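Local coordinates for protein glutathione peroxidase-like peroxiredoxin HYR1 (Saccharomyces cerevisiae, PDB 3CMI) that reduces hydroperoxides at the expense of thioredoxin and, as a sensor of peroxide stress, oxidises and so activates the transcription activator YAP1, at residues V35-V40 / I68-N73; C44-Q49 / W133-F138; E52-Y57 / G95-I100. One frame throughout, in Å; residues are numbered along the deposited sequence.

Contact 1. Residues V35-V40 / I68-N73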
ATOM      1  N   VAL A  35       0.739   7.951  -2.103  1.00 39.08           N
ATOM      2  CA  VAL A  35       0.115   6.627  -2.134  1.00 39.32           C
ATOM      3  C   VAL A  35       0.468   5.807  -0.895  1.00 39.61           C
ATOM      4  O   VAL A  35       1.640   5.696  -0.521  1.00 39.16           O
ATOM      5  CB  VAL A  35       0.520   5.823  -3.414  1.00 39.24           C
ATOM      6  CG1 VAL A  35      -0.282   4.530  -3.524  1.00 38.77           C
ATOM      7  CG2 VAL A  35       0.326   6.663  -4.673  1.00 39.78           C
ATOM      8  N   LEU A  36      -0.556   5.239  -0.266  1.00 39.78           N
ATOM      9  CA  LEU A  36      -0.366   4.283   0.822  1.00 39.71           C
ATOM     10  C   LEU A  36      -0.630   2.894   0.242  1.00 39.62           C
ATOM     11  O   LEU A  36      -1.721   2.627  -0.255  1.00 39.28           O
ATOM     12  CB  LEU A  36      -1.332   4.608   1.968  1.00 39.91           C
ATOM     13  CG  LEU A  36      -1.144   4.174   3.433  1.00 41.21           C
ATOM     14  CD1 LEU A  36      -2.142   3.103   3.842  1.00 42.36           C
ATOM     15  CD2 LEU A  36       0.281   3.732   3.765  1.00 40.60           C
ATOM     16  N   ILE A  37       0.377   2.024   0.251  1.00 39.35           N
ATOM     17  CA  ILE A  37       0.173   0.663  -0.218  1.00 39.50           C
ATOM     18  C   ILE A  37       0.075  -0.282   0.971  1.00 39.28           C
ATOM     19  O   ILE A  37       0.994  -0.376   1.786  1.00 39.15           O
ATOM     20  CB  ILE A  37       1.254   0.213  -1.245  1.00 39.78           C
ATOM     21  CG1 ILE A  37       1.192   1.114  -2.487  1.00 40.13           C
ATOM     22  CG2 ILE A  37       1.041  -1.256  -1.650  1.00 39.66           C
ATOM     23  CD1 ILE A  37       2.202   0.790  -3.555  1.00 40.13           C
ATOM     24  N   VAL A  38      -1.057  -0.972   1.066  1.00 38.85           N
ATOM     25  CA  VAL A  38      -1.338  -1.836   2.208  1.00 38.55           C
ATOM     26  C   VAL A  38      -1.743  -3.239   1.752  1.00 38.38           C
ATOM     27  O   VAL A  38      -2.620  -3.401   0.899  1.00 38.29           O
ATOM     28  CB  VAL A  38      -2.412  -1.203   3.151  1.00 38.30           C
ATOM     29  CG1 VAL A  38      -3.737  -0.953   2.409  1.00 38.90           C
ATOM     30  CG2 VAL A  38      -2.638  -2.060   4.376  1.00 38.10           C
ATOM     31  N   ASN A  39      -1.080  -4.252   2.298  1.00 38.05           N
ATOM     32  CA  ASN A  39      -1.540  -5.620   2.096  1.00 37.76           C
ATOM     33  C   ASN A  39      -2.675  -5.910   3.067  1.00 37.74           C
ATOM     34  O   ASN A  39      -2.584  -5.639   4.266  1.00 37.86           O
ATOM     35  CB  ASN A  39      -0.411  -6.652   2.197  1.00 37.56           C
ATOM     36  CG  ASN A  39       0.225  -6.701   3.568  1.00 37.19           C
ATOM     37  OD1 ASN A  39       0.065  -7.674   4.309  1.00 37.45           O
ATOM     38  ND2 ASN A  39       0.964  -5.660   3.909  1.00 36.61           N
ATOM     39  N   VAL A  40      -3.754  -6.443   2.523  1.00 37.51           N
ATOM     40  CA  VAL A  40      -5.004  -6.564   3.234  1.00 37.45           C
ATOM     41  C   VAL A  40      -5.347  -8.036   3.442  1.00 37.40           C
ATOM     42  O   VAL A  40      -4.906  -8.893   2.678  1.00 37.39           O
ATOM     43  CB  VAL A  40      -6.091  -5.767   2.461  1.00 37.63           C
ATOM     44  CG1 VAL A  40      -7.410  -6.520   2.350  1.00 38.10           C
ATOM     45  CG2 VAL A  40      -6.247  -4.382   3.070  1.00 36.99           C
ATOM     46  N   ILE A  68      -3.876   1.829  -2.155  1.00 35.43           N
ATOM     47  CA  ILE A  68      -4.012   0.622  -2.966  1.00 35.85           C
ATOM     48  C   ILE A  68      -3.947  -0.577  -2.019  1.00 36.10           C
ATOM     49  O   ILE A  68      -2.931  -0.799  -1.353  1.00 35.87           O
ATOM     50  CB  ILE A  68      -2.925   0.526  -4.087  1.00 35.90           C
ATOM     51  CG1 ILE A  68      -2.741   1.874  -4.813  1.00 34.95           C
ATOM     52  CG2 ILE A  68      -3.251  -0.608  -5.073  1.00 35.86           C
ATOM     53  CD1 ILE A  68      -4.008   2.438  -5.510  1.00 34.98           C
ATOM     54  N   GLY A  69      -5.055  -1.311  -1.925  1.00 36.00           N
ATOM     55  CA  GLY A  69      -5.138  -2.471  -1.037  1.00 36.18           C
ATOM     56  C   GLY A  69      -4.896  -3.771  -1.778  1.00 36.04           C
ATOM     57  O   GLY A  69      -5.556  -4.048  -2.773  1.00 36.65           O
ATOM     58  N   PHE A  70      -3.940  -4.562  -1.298  1.00 35.90           N
ATOM     59  CA  PHE A  70      -3.640  -5.863  -1.890  1.00 35.43           C
ATOM     60  C   PHE A  70      -4.095  -7.001  -0.970  1.00 35.21           C
ATOM     61  O   PHE A  70      -3.462  -7.260   0.061  1.00 35.30           O
ATOM     62  CB  PHE A  70      -2.137  -6.003  -2.173  1.00 35.62           C
ATOM     63  CG  PHE A  70      -1.650  -5.213  -3.360  1.00 35.71           C
ATOM     64  CD1 PHE A  70      -1.229  -3.890  -3.212  1.00 36.82           C
ATOM     65  CD2 PHE A  70      -1.580  -5.800  -4.621  1.00 36.02           C
ATOM     66  CE1 PHE A  70      -0.760  -3.164  -4.307  1.00 36.57           C
ATOM     67  CE2 PHE A  70      -1.116  -5.085  -5.720  1.00 36.15           C
ATOM     68  CZ  PHE A  70      -0.704  -3.763  -5.563  1.00 36.06           C
ATOM     69  N   PRO A  71      -5.206  -7.672  -1.323  1.00 34.75           N
ATOM     70  CA  PRO A  71      -5.588  -8.920  -0.665  1.00 34.51           C
ATOM     71  C   PRO A  71      -4.486  -9.976  -0.732  1.00 34.23           C
ATOM     72  O   PRO A  71      -3.793 -10.096  -1.745  1.00 34.04           O
ATOM     73  CB  PRO A  71      -6.805  -9.385  -1.477  1.00 34.37           C
ATOM     74  CG  PRO A  71      -7.390  -8.124  -2.007  1.00 34.44           C
ATOM     75  CD  PRO A  71      -6.205  -7.259  -2.328  1.00 34.97           C
ATOM     76  N   CYS A  72      -4.340 -10.727   0.355  1.00 34.02           N
ATOM     77  CA  CYS A  72      -3.321 -11.761   0.474  1.00 33.84           C
ATOM     78  C   CYS A  72      -3.776 -12.756   1.530  1.00 33.73           C
ATOM     79  O   CYS A  72      -4.316 -12.363   2.567  1.00 33.80           O
ATOM     80  CB  CYS A  72      -1.981 -11.135   0.877  1.00 33.72           C
ATOM     81  SG  CYS A  72      -0.609 -12.292   1.014  1.00 34.21           S
ATOM     82  N   ASN A  73      -3.553 -14.040   1.268  1.00 33.65           N
ATOM     83  CA  ASN A  73      -3.977 -15.095   2.186  1.00 33.66           C
ATOM     84  C   ASN A  73      -2.819 -15.803   2.904  1.00 33.43           C
ATOM     85  O   ASN A  73      -2.999 -16.879   3.472  1.00 33.32           O
ATOM     86  CB  ASN A  73      -4.864 -16.105   1.448  1.00 33.72           C
ATOM     87  CG  ASN A  73      -5.679 -16.972   2.391  1.00 34.11           C
ATOM     88  OD1 ASN A  73      -5.780 -18.186   2.202  1.00 35.10           O
ATOM     89  ND2 ASN A  73      -6.260 -16.356   3.417  1.00 34.25           N
TER

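Contact 2. Residues C44-Q49 / W133-F138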
ATOM      1  N   CYS A  44     -12.067 -12.666   6.561  1.00 38.27           N
ATOM      2  CA  CYS A  44     -12.852 -11.687   7.313  1.00 38.41           C
ATOM      3  C   CYS A  44     -12.387 -11.578   8.767  1.00 38.45           C
ATOM      4  O   CYS A  44     -11.568 -12.376   9.232  1.00 38.40           O
ATOM      5  CB  CYS A  44     -14.339 -12.055   7.270  1.00 38.45           C
ATOM      6  SG  CYS A  44     -15.039 -12.223   5.612  1.00 38.68           S
ATOM      7  N   GLY A  45     -12.915 -10.581   9.473  1.00 38.55           N
ATOM      8  CA  GLY A  45     -12.664 -10.417  10.904  1.00 38.66           C
ATOM      9  C   GLY A  45     -11.641  -9.356  11.256  1.00 38.66           C
ATOM     10  O   GLY A  45     -11.048  -9.393  12.338  1.00 38.66           O
ATOM     11  N   PHE A  46     -11.439  -8.404  10.348  1.00 38.69           N
ATOM     12  CA  PHE A  46     -10.479  -7.324  10.562  1.00 38.77           C
ATOM     13  C   PHE A  46     -11.096  -5.934  10.350  1.00 38.83           C
ATOM     14  O   PHE A  46     -10.410  -4.995   9.938  1.00 38.90           O
ATOM     15  CB  PHE A  46      -9.242  -7.524   9.674  1.00 38.73           C
ATOM     16  CG  PHE A  46      -8.437  -8.744  10.021  1.00 38.60           C
ATOM     17  CD1 PHE A  46      -7.487  -8.701  11.037  1.00 38.60           C
ATOM     18  CD2 PHE A  46      -8.631  -9.940   9.337  1.00 38.54           C
ATOM     19  CE1 PHE A  46      -6.744  -9.831  11.365  1.00 38.63           C
ATOM     20  CE2 PHE A  46      -7.889 -11.076   9.656  1.00 38.64           C
ATOM     21  CZ  PHE A  46      -6.944 -11.021  10.673  1.00 38.62           C
ATOM     22  N   THR A  47     -12.383  -5.812  10.677  1.00 38.90           N
ATOM     23  CA  THR A  47     -13.169  -4.589  10.448  1.00 38.88           C
ATOM     24  C   THR A  47     -12.538  -3.277  10.964  1.00 38.87           C
ATOM     25  O   THR A  47     -12.547  -2.280  10.237  1.00 38.85           O
ATOM     26  CB  THR A  47     -14.620  -4.730  10.989  1.00 38.91           C
ATOM     27  OG1 THR A  47     -15.074  -6.078  10.818  1.00 39.02           O
ATOM     28  CG2 THR A  47     -15.565  -3.783  10.257  1.00 38.89           C
ATOM     29  N   PRO A  48     -12.004  -3.262  12.209  1.00 38.88           N
ATOM     30  CA  PRO A  48     -11.373  -2.024  12.696  1.00 38.89           C
ATOM     31  C   PRO A  48     -10.258  -1.490  11.791  1.00 38.88           C
ATOM     32  O   PRO A  48     -10.094  -0.277  11.672  1.00 38.93           O
ATOM     33  CB  PRO A  48     -10.795  -2.436  14.055  1.00 38.85           C
ATOM     34  CG  PRO A  48     -11.644  -3.567  14.492  1.00 38.90           C
ATOM     35  CD  PRO A  48     -11.966  -4.320  13.238  1.00 38.87           C
ATOM     36  N   GLN A  49      -9.515  -2.392  11.157  1.00 38.90           N
ATOM     37  CA  GLN A  49      -8.404  -2.018  10.282  1.00 38.88           C
ATOM     38  C   GLN A  49      -8.880  -1.343   8.994  1.00 38.87           C
ATOM     39  O   GLN A  49      -8.306  -0.338   8.567  1.00 38.82           O
ATOM     40  CB  GLN A  49      -7.534  -3.238   9.968  1.00 38.92           C
ATOM     41  CG  GLN A  49      -6.663  -3.714  11.134  1.00 39.04           C
ATOM     42  CD  GLN A  49      -7.466  -4.274  12.305  1.00 39.26           C
ATOM     43  OE1 GLN A  49      -7.259  -3.881  13.458  1.00 39.45           O
ATOM     44  NE2 GLN A  49      -8.387  -5.186  12.013  1.00 39.24           N
ATOM     45  N   TRP A 133       3.059  -9.632   8.570  1.00 33.76           N
ATOM     46  CA  TRP A 133       1.651  -9.945   8.800  1.00 33.53           C
ATOM     47  C   TRP A 133       0.721  -9.071   7.959  1.00 33.20           C
ATOM     48  O   TRP A 133       1.177  -8.226   7.187  1.00 33.10           O
ATOM     49  CB  TRP A 133       1.307  -9.830  10.297  1.00 33.58           C
ATOM     50  CG  TRP A 133       0.390 -10.926  10.778  1.00 33.79           C
ATOM     51  CD1 TRP A 133       0.704 -12.253  10.928  1.00 34.09           C
ATOM     52  CD2 TRP A 133      -0.983 -10.793  11.166  1.00 33.57           C
ATOM     53  NE1 TRP A 133      -0.391 -12.951  11.384  1.00 34.18           N
ATOM     54  CE2 TRP A 133      -1.439 -12.081  11.539  1.00 33.99           C
ATOM     55  CE3 TRP A 133      -1.873  -9.712  11.238  1.00 33.93           C
ATOM     56  CZ2 TRP A 133      -2.749 -12.316  11.977  1.00 34.08           C
ATOM     57  CZ3 TRP A 133      -3.178  -9.947  11.672  1.00 34.03           C
ATOM     58  CH2 TRP A 133      -3.601 -11.240  12.037  1.00 34.11           C
ATOM     59  N   ASN A 134      -0.581  -9.295   8.101  1.00 32.97           N
ATOM     60  CA  ASN A 134      -1.598  -8.448   7.477  1.00 32.86           C
ATOM     61  C   ASN A 134      -1.398  -6.970   7.794  1.00 33.14           C
ATOM     62  O   ASN A 134      -0.941  -6.625   8.884  1.00 33.07           O
ATOM     63  CB  ASN A 134      -2.990  -8.875   7.939  1.00 32.55           C
ATOM     64  CG  ASN A 134      -3.379 -10.249   7.438  1.00 32.27           C
ATOM     65  OD1 ASN A 134      -3.176 -10.578   6.268  1.00 31.28           O
ATOM     66  ND2 ASN A 134      -3.952 -11.058   8.322  1.00 31.76           N
ATOM     67  N   PHE A 135      -1.732  -6.109   6.833  1.00 33.28           N
ATOM     68  CA  PHE A 135      -1.790  -4.646   7.039  1.00 33.79           C
ATOM     69  C   PHE A 135      -0.447  -3.944   7.270  1.00 34.08           C
ATOM     70  O   PHE A 135      -0.380  -2.936   7.975  1.00 34.28           O
ATOM     71  CB  PHE A 135      -2.802  -4.269   8.137  1.00 33.59           C
ATOM     72  CG  PHE A 135      -4.173  -4.837   7.916  1.00 33.72           C
ATOM     73  CD1 PHE A 135      -5.019  -4.295   6.953  1.00 33.74           C
ATOM     74  CD2 PHE A 135      -4.619  -5.915   8.671  1.00 33.41           C
ATOM     75  CE1 PHE A 135      -6.291  -4.824   6.741  1.00 33.96           C
ATOM     76  CE2 PHE A 135      -5.886  -6.452   8.471  1.00 33.70           C
ATOM     77  CZ  PHE A 135      -6.725  -5.907   7.503  1.00 33.89           C
ATOM     78  N   GLU A 136       0.613  -4.468   6.666  1.00 34.39           N
ATOM     79  CA  GLU A 136       1.862  -3.725   6.557  1.00 34.97           C
ATOM     80  C   GLU A 136       1.671  -2.630   5.494  1.00 35.14           C
ATOM     81  O   GLU A 136       0.913  -2.814   4.537  1.00 34.97           O
ATOM     82  CB  GLU A 136       3.013  -4.667   6.196  1.00 35.10           C
ATOM     83  CG  GLU A 136       4.342  -4.251   6.778  1.00 36.00           C
ATOM     84  CD  GLU A 136       5.365  -5.375   6.839  1.00 36.24           C
ATOM     85  OE1 GLU A 136       6.414  -5.232   6.192  1.00 37.64           O
ATOM     86  OE2 GLU A 136       5.144  -6.388   7.535  1.00 36.28           O
ATOM     87  N   LYS A 137       2.346  -1.497   5.678  1.00 35.47           N
ATOM     88  CA  LYS A 137       2.075  -0.279   4.908  1.00 35.61           C
ATOM     89  C   LYS A 137       3.343   0.370   4.352  1.00 35.79           C
ATOM     90  O   LYS A 137       4.364   0.481   5.052  1.00 35.93           O
ATOM     91  CB  LYS A 137       1.343   0.743   5.784  1.00 35.93           C
ATOM     92  CG  LYS A 137       0.056   0.238   6.437  1.00 36.48           C
ATOM     93  CD  LYS A 137      -0.178   0.924   7.765  1.00 37.37           C
ATOM     94  CE  LYS A 137      -1.342   0.300   8.526  1.00 38.25           C
ATOM     95  NZ  LYS A 137      -0.909  -0.762   9.477  1.00 36.61           N
ATOM     96  N   PHE A 138       3.266   0.794   3.094  1.00 35.57           N
ATOM     97  CA  PHE A 138       4.336   1.540   2.439  1.00 35.59           C
ATOM     98  C   PHE A 138       3.769   2.871   1.972  1.00 35.74           C
ATOM     99  O   PHE A 138       2.730   2.913   1.313  1.00 35.60           O
ATOM    100  CB  PHE A 138       4.867   0.794   1.210  1.00 35.59           C
ATOM    101  CG  PHE A 138       5.548  -0.515   1.512  1.00 35.96           C
ATOM    102  CD1 PHE A 138       4.804  -1.674   1.742  1.00 36.57           C
ATOM    103  CD2 PHE A 138       6.936  -0.607   1.491  1.00 35.22           C
ATOM    104  CE1 PHE A 138       5.438  -2.894   1.988  1.00 35.74           C
ATOM    105  CE2 PHE A 138       7.573  -1.821   1.729  1.00 35.96           C
ATOM    106  CZ  PHE A 138       6.824  -2.964   1.986  1.00 35.37           C
TER

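Contact 3. Residues E52-Y57 / G95-I100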
ATOM      1  N   GLU A  52     -10.319   2.270   9.690  1.00 38.27           N
ATOM      2  CA  GLU A  52      -9.261   3.273   9.828  1.00 38.10           C
ATOM      3  C   GLU A  52      -8.663   3.684   8.479  1.00 38.05           C
ATOM      4  O   GLU A  52      -8.391   4.863   8.254  1.00 38.30           O
ATOM      5  CB  GLU A  52      -8.162   2.802  10.792  1.00 38.11           C
ATOM      6  CG  GLU A  52      -8.514   2.969  12.270  1.00 38.11           C
ATOM      7  CD  GLU A  52      -7.292   3.142  13.172  1.00 38.67           C
ATOM      8  OE1 GLU A  52      -7.281   2.561  14.282  1.00 38.60           O
ATOM      9  OE2 GLU A  52      -6.347   3.868  12.785  1.00 38.07           O
ATOM     10  N   LEU A  53      -8.466   2.709   7.589  1.00 37.75           N
ATOM     11  CA  LEU A  53      -7.958   2.974   6.244  1.00 37.35           C
ATOM     12  C   LEU A  53      -8.938   3.815   5.440  1.00 37.40           C
ATOM     13  O   LEU A  53      -8.542   4.785   4.792  1.00 37.50           O
ATOM     14  CB  LEU A  53      -7.664   1.665   5.505  1.00 37.39           C
ATOM     15  CG  LEU A  53      -6.460   0.850   5.980  1.00 36.68           C
ATOM     16  CD1 LEU A  53      -6.550  -0.565   5.441  1.00 36.08           C
ATOM     17  CD2 LEU A  53      -5.140   1.513   5.587  1.00 35.26           C
ATOM     18  N   GLU A  54     -10.213   3.434   5.491  1.00 37.31           N
ATOM     19  CA  GLU A  54     -11.285   4.158   4.809  1.00 37.04           C
ATOM     20  C   GLU A  54     -11.393   5.604   5.298  1.00 37.12           C
ATOM     21  O   GLU A  54     -11.601   6.517   4.495  1.00 37.09           O
ATOM     22  CB  GLU A  54     -12.618   3.419   4.974  1.00 36.93           C
ATOM     23  CG  GLU A  54     -13.822   4.033   4.232  1.00 36.78           C
ATOM     24  CD  GLU A  54     -13.679   4.052   2.712  1.00 36.67           C
ATOM     25  OE1 GLU A  54     -14.524   4.692   2.061  1.00 37.52           O
ATOM     26  OE2 GLU A  54     -12.738   3.442   2.160  1.00 35.99           O
ATOM     27  N   ALA A  55     -11.228   5.805   6.607  1.00 37.00           N
ATOM     28  CA  ALA A  55     -11.242   7.139   7.198  1.00 37.03           C
ATOM     29  C   ALA A  55     -10.088   7.990   6.664  1.00 37.11           C
ATOM     30  O   ALA A  55     -10.272   9.162   6.350  1.00 37.27           O
ATOM     31  CB  ALA A  55     -11.200   7.060   8.731  1.00 36.90           C
ATOM     32  N   LEU A  56      -8.905   7.388   6.557  1.00 37.21           N
ATOM     33  CA  LEU A  56      -7.734   8.053   5.988  1.00 37.00           C
ATOM     34  C   LEU A  56      -8.007   8.468   4.545  1.00 37.10           C
ATOM     35  O   LEU A  56      -7.751   9.611   4.153  1.00 37.25           O
ATOM     36  CB  LEU A  56      -6.524   7.114   6.039  1.00 36.97           C
ATOM     37  CG  LEU A  56      -5.111   7.691   5.927  1.00 37.00           C
ATOM     38  CD1 LEU A  56      -4.755   8.521   7.162  1.00 35.92           C
ATOM     39  CD2 LEU A  56      -4.112   6.555   5.731  1.00 36.52           C
ATOM     40  N   TYR A  57      -8.556   7.534   3.771  1.00 36.99           N
ATOM     41  CA  TYR A  57      -8.869   7.761   2.366  1.00 36.93           C
ATOM     42  C   TYR A  57      -9.902   8.866   2.194  1.00 36.82           C
ATOM     43  O   TYR A  57      -9.689   9.792   1.413  1.00 36.83           O
ATOM     44  CB  TYR A  57      -9.352   6.462   1.713  1.00 36.80           C
ATOM     45  CG  TYR A  57      -9.701   6.578   0.244  1.00 37.41           C
ATOM     46  CD1 TYR A  57      -8.729   6.912  -0.706  1.00 37.49           C
ATOM     47  CD2 TYR A  57     -10.999   6.322  -0.204  1.00 37.31           C
ATOM     48  CE1 TYR A  57      -9.047   7.003  -2.059  1.00 36.04           C
ATOM     49  CE2 TYR A  57     -11.326   6.419  -1.553  1.00 36.65           C
ATOM     50  CZ  TYR A  57     -10.347   6.761  -2.472  1.00 36.77           C
ATOM     51  OH  TYR A  57     -10.670   6.850  -3.810  1.00 37.13           O
ATOM     52  N   GLY A  95     -15.689  -3.422   2.022  1.00 42.60           N
ATOM     53  CA  GLY A  95     -16.506  -2.305   2.508  1.00 42.79           C
ATOM     54  C   GLY A  95     -15.802  -0.960   2.460  1.00 42.54           C
ATOM     55  O   GLY A  95     -16.197  -0.015   3.150  1.00 42.82           O
ATOM     56  N   VAL A  96     -14.759  -0.878   1.638  1.00 42.22           N
ATOM     57  CA  VAL A  96     -13.974   0.344   1.464  1.00 41.78           C
ATOM     58  C   VAL A  96     -14.234   0.935   0.074  1.00 41.59           C
ATOM     59  O   VAL A  96     -14.862   0.286  -0.770  1.00 41.59           O
ATOM     60  CB  VAL A  96     -12.457   0.078   1.674  1.00 41.73           C
ATOM     61  CG1 VAL A  96     -12.187  -0.438   3.086  1.00 41.48           C
ATOM     62  CG2 VAL A  96     -11.916  -0.902   0.632  1.00 41.76           C
ATOM     63  N   THR A  97     -13.764   2.158  -0.162  1.00 41.13           N
ATOM     64  CA  THR A  97     -13.992   2.819  -1.456  1.00 40.89           C
ATOM     65  C   THR A  97     -12.706   3.121  -2.235  1.00 40.52           C
ATOM     66  O   THR A  97     -12.757   3.687  -3.328  1.00 40.77           O
ATOM     67  CB  THR A  97     -14.814   4.119  -1.321  1.00 40.95           C
ATOM     68  OG1 THR A  97     -14.120   5.035  -0.470  1.00 41.22           O
ATOM     69  CG2 THR A  97     -16.211   3.840  -0.754  1.00 40.91           C
ATOM     70  N   PHE A  98     -11.559   2.755  -1.674  1.00 39.76           N
ATOM     71  CA  PHE A  98     -10.288   2.941  -2.364  1.00 39.33           C
ATOM     72  C   PHE A  98      -9.949   1.697  -3.189  1.00 39.14           C
ATOM     73  O   PHE A  98     -10.514   0.632  -2.940  1.00 39.32           O
ATOM     74  CB  PHE A  98      -9.168   3.293  -1.371  1.00 38.98           C
ATOM     75  CG  PHE A  98      -9.003   2.310  -0.245  1.00 38.82           C
ATOM     76  CD1 PHE A  98      -8.277   1.131  -0.422  1.00 38.04           C
ATOM     77  CD2 PHE A  98      -9.538   2.583   1.010  1.00 37.72           C
ATOM     78  CE1 PHE A  98      -8.109   0.230   0.628  1.00 37.73           C
ATOM     79  CE2 PHE A  98      -9.375   1.688   2.063  1.00 37.70           C
ATOM     80  CZ  PHE A  98      -8.659   0.508   1.872  1.00 37.59           C
ATOM     81  N   PRO A  99      -9.042   1.825  -4.182  1.00 39.04           N
ATOM     82  CA  PRO A  99      -8.756   0.685  -5.071  1.00 38.87           C
ATOM     83  C   PRO A  99      -8.290  -0.588  -4.359  1.00 38.27           C
ATOM     84  O   PRO A  99      -7.319  -0.567  -3.599  1.00 37.91           O
ATOM     85  CB  PRO A  99      -7.653   1.224  -5.993  1.00 38.93           C
ATOM     86  CG  PRO A  99      -7.861   2.698  -5.987  1.00 39.70           C
ATOM     87  CD  PRO A  99      -8.260   3.013  -4.573  1.00 38.96           C
ATOM     88  N   ILE A 100      -9.013  -1.677  -4.615  1.00 37.82           N
ATOM     89  CA  ILE A 100      -8.655  -3.017  -4.154  1.00 37.42           C
ATOM     90  C   ILE A 100      -8.230  -3.841  -5.368  1.00 37.28           C
ATOM     91  O   ILE A 100      -8.866  -3.793  -6.419  1.00 37.53           O
ATOM     92  CB  ILE A 100      -9.837  -3.700  -3.400  1.00 37.34           C
ATOM     93  CG1 ILE A 100     -10.225  -2.905  -2.139  1.00 37.22           C
ATOM     94  CG2 ILE A 100      -9.540  -5.171  -3.079  1.00 37.34           C
ATOM     95  CD1 ILE A 100      -9.184  -2.897  -1.010  1.00 37.14           C
TER

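Contact 1. Residues V35-V40 / I68-N73
Val-38 is held to the other strand through both its backbone N and its backbone O: N donates to Ile-68 O at 3.1 Å, and O receives Phe-70 N at 2.8 Å, in the carbonyl plane. These belong to a ladder of five bonds that starts at Ile-68 N to Leu-36 O and ends at Cys-72 N to Val-40 O, which is bent to 128° and weak. The bond before it is short, 2.6 Å between Val-40 N and Phe-70 O, and straight at the hydrogen, although the donor stands well above the carbonyl plane. Val-38 O, Phe-70 O and Val-40 O are each also approached by a CA-H, from Gly-69, Asn-39 and Pro-71 respectively.

Apolar contacts lie on the face carrying Ile-37, Asn-39, Ile-68 and Phe-70. In Ile-37 a chi1 of -62°, measured to CG1, leaves CG2 anti to the backbone N, and CG2 reaches Phe-70 CE1 at 3.7 Å, obliquely to the ring; Val-35 CG1 meets Ile-68 CG1 at 3.8 Å. Helix 113-121 packs on this face, where Tyr-115 makes an edge-to-face pair with Phe-70.

The strands run parallel, 26° apart, as the two strands of the beta-alpha-beta unit of the thioredoxin-like fold. Main-chain bonds fix the register from Ile-37/Ile-68 to Val-40/Pro-71, and the weak final bond suggests looser pairing where the second strand ends at Cys-72.

Contact 2. Residues C44-Q49 / W133-F138
Phe-46 and Trp-133 meet rim to rim: Phe-46 CE1 lies 3.5 Å from Trp-133 CH2, near the plane of both rings, and neither ring sits over the face of the other. Their planes are 68° apart and the centroid of the Phe-46 ring is 5.6 Å from that of the tryptophan six-membered ring, so the evidence supports edge contact and not a stack. Asn-134 comes in beside them. Its ND2 is 3.8 Å from Phe-46 CZ, oblique to that ring, and also lies over one face of the Trp-133 indole, offset toward the rim.

Phe-135 meets the CB end of the Phe-46 side chain, its CZ lying 3.7 Å from Phe-46 CB. The two rings meet obliquely, with Phe-46 CG in the plane of the Phe-135 ring at its edge. Together Phe-46, Trp-133 and Phe-135 form an aromatic cluster between the start of helix 47-60, where Phe-46 is the N-cap residue, and the loop leading into strand 137-140. Two residues before that N-cap is Cys-44, the active-site cysteine that passes through a sulfenic acid; it takes no part in the contact itself.

Gln-49 approaches Phe-135 quite differently. Its CB stands 3.7 Å from the ring centroid and 12° off the normal, a CH-pi contact over the centre of the face. The bend at chi2 (67°) turns the amide back toward its own segment, where NE2 makes a weak bond to Phe-46 O and lies at the edge of the Phe-46 ring, in its plane. The backbone of Phe-135 is held in turn: Lys-137 NZ donates to its O at 2.7 Å, nearly along the C=O axis, and also to Thr-154 O.

Contact 3. Residues E52-Y57 / G95-I100
Glu-54 OE1 is gripped twice: by the hydroxyl of Thr-97, whose OG1 donates to it at 2.6 Å on its syn lone pair, and by a salt bridge from Lys-58 NZ, which would be expected to favour the ionised acid. The other carboxylate oxygen, OE2, takes the backbone N-H of Thr-97 at 2.8 Å between OE2 and N. This bond is nearly straight but arrives from above the carboxylate plane. CG lies anti to the backbone N of Glu-54 (chi1 -177°) and the chain bends at chi2, which swings the acid across to the loop.

Beside these bonds the face of Tyr-57 receives Phe-98. Phe-98 CB sits 3.5 Å from the centroid of the Tyr-57 ring, only 3° off its normal, a CH-pi contact; the Phe-98 ring then presents its edge to the same tyrosine in a T-shaped pair with planes at 73°. Thr-97 OG1 lies in the plane of the tyrosine ring, at its edge, 3.3 Å from Tyr-57 CE2. Leu-53 CB adds an apolar touch at 3.8 Å from Phe-98 CE2.

The contact ties helix 47-60 to the irregular segment 95-100, which in the sequence follows strand 65-72 and precedes helix 113-121. Tyr-57 and Phe-98 both rest on Ile-67 of strand 65-72, placing the aromatic pair between the helix and the sheet.

Contacts 1 and 3 share the beta-alpha-beta unit of strand 34-41, helix 47-60 and strand 65-72: contact 1 pairs the strands, and contact 3 fastens the connecting helix to segment 95-100. Their centres are about 11 Å apart, joined by a probable hydrogen bond from Gly-69 N to Pro-99 O (2.9 Å). Segment 133-138 of contact 2 runs into strand 137-140, which borders strand 34-41 on the side away from strand 65-72; Asn-39 O probably accepts Phe-135 N at 2.7 Å, and the centres of contacts 1 and 2 are about 9 Å apart. Contacts 2 and 3 both use helix 47-60. Cys-44 belongs to contact 2, about 10 Å between side chains from Val-40 of contact 1; contact 3 lies away from this site.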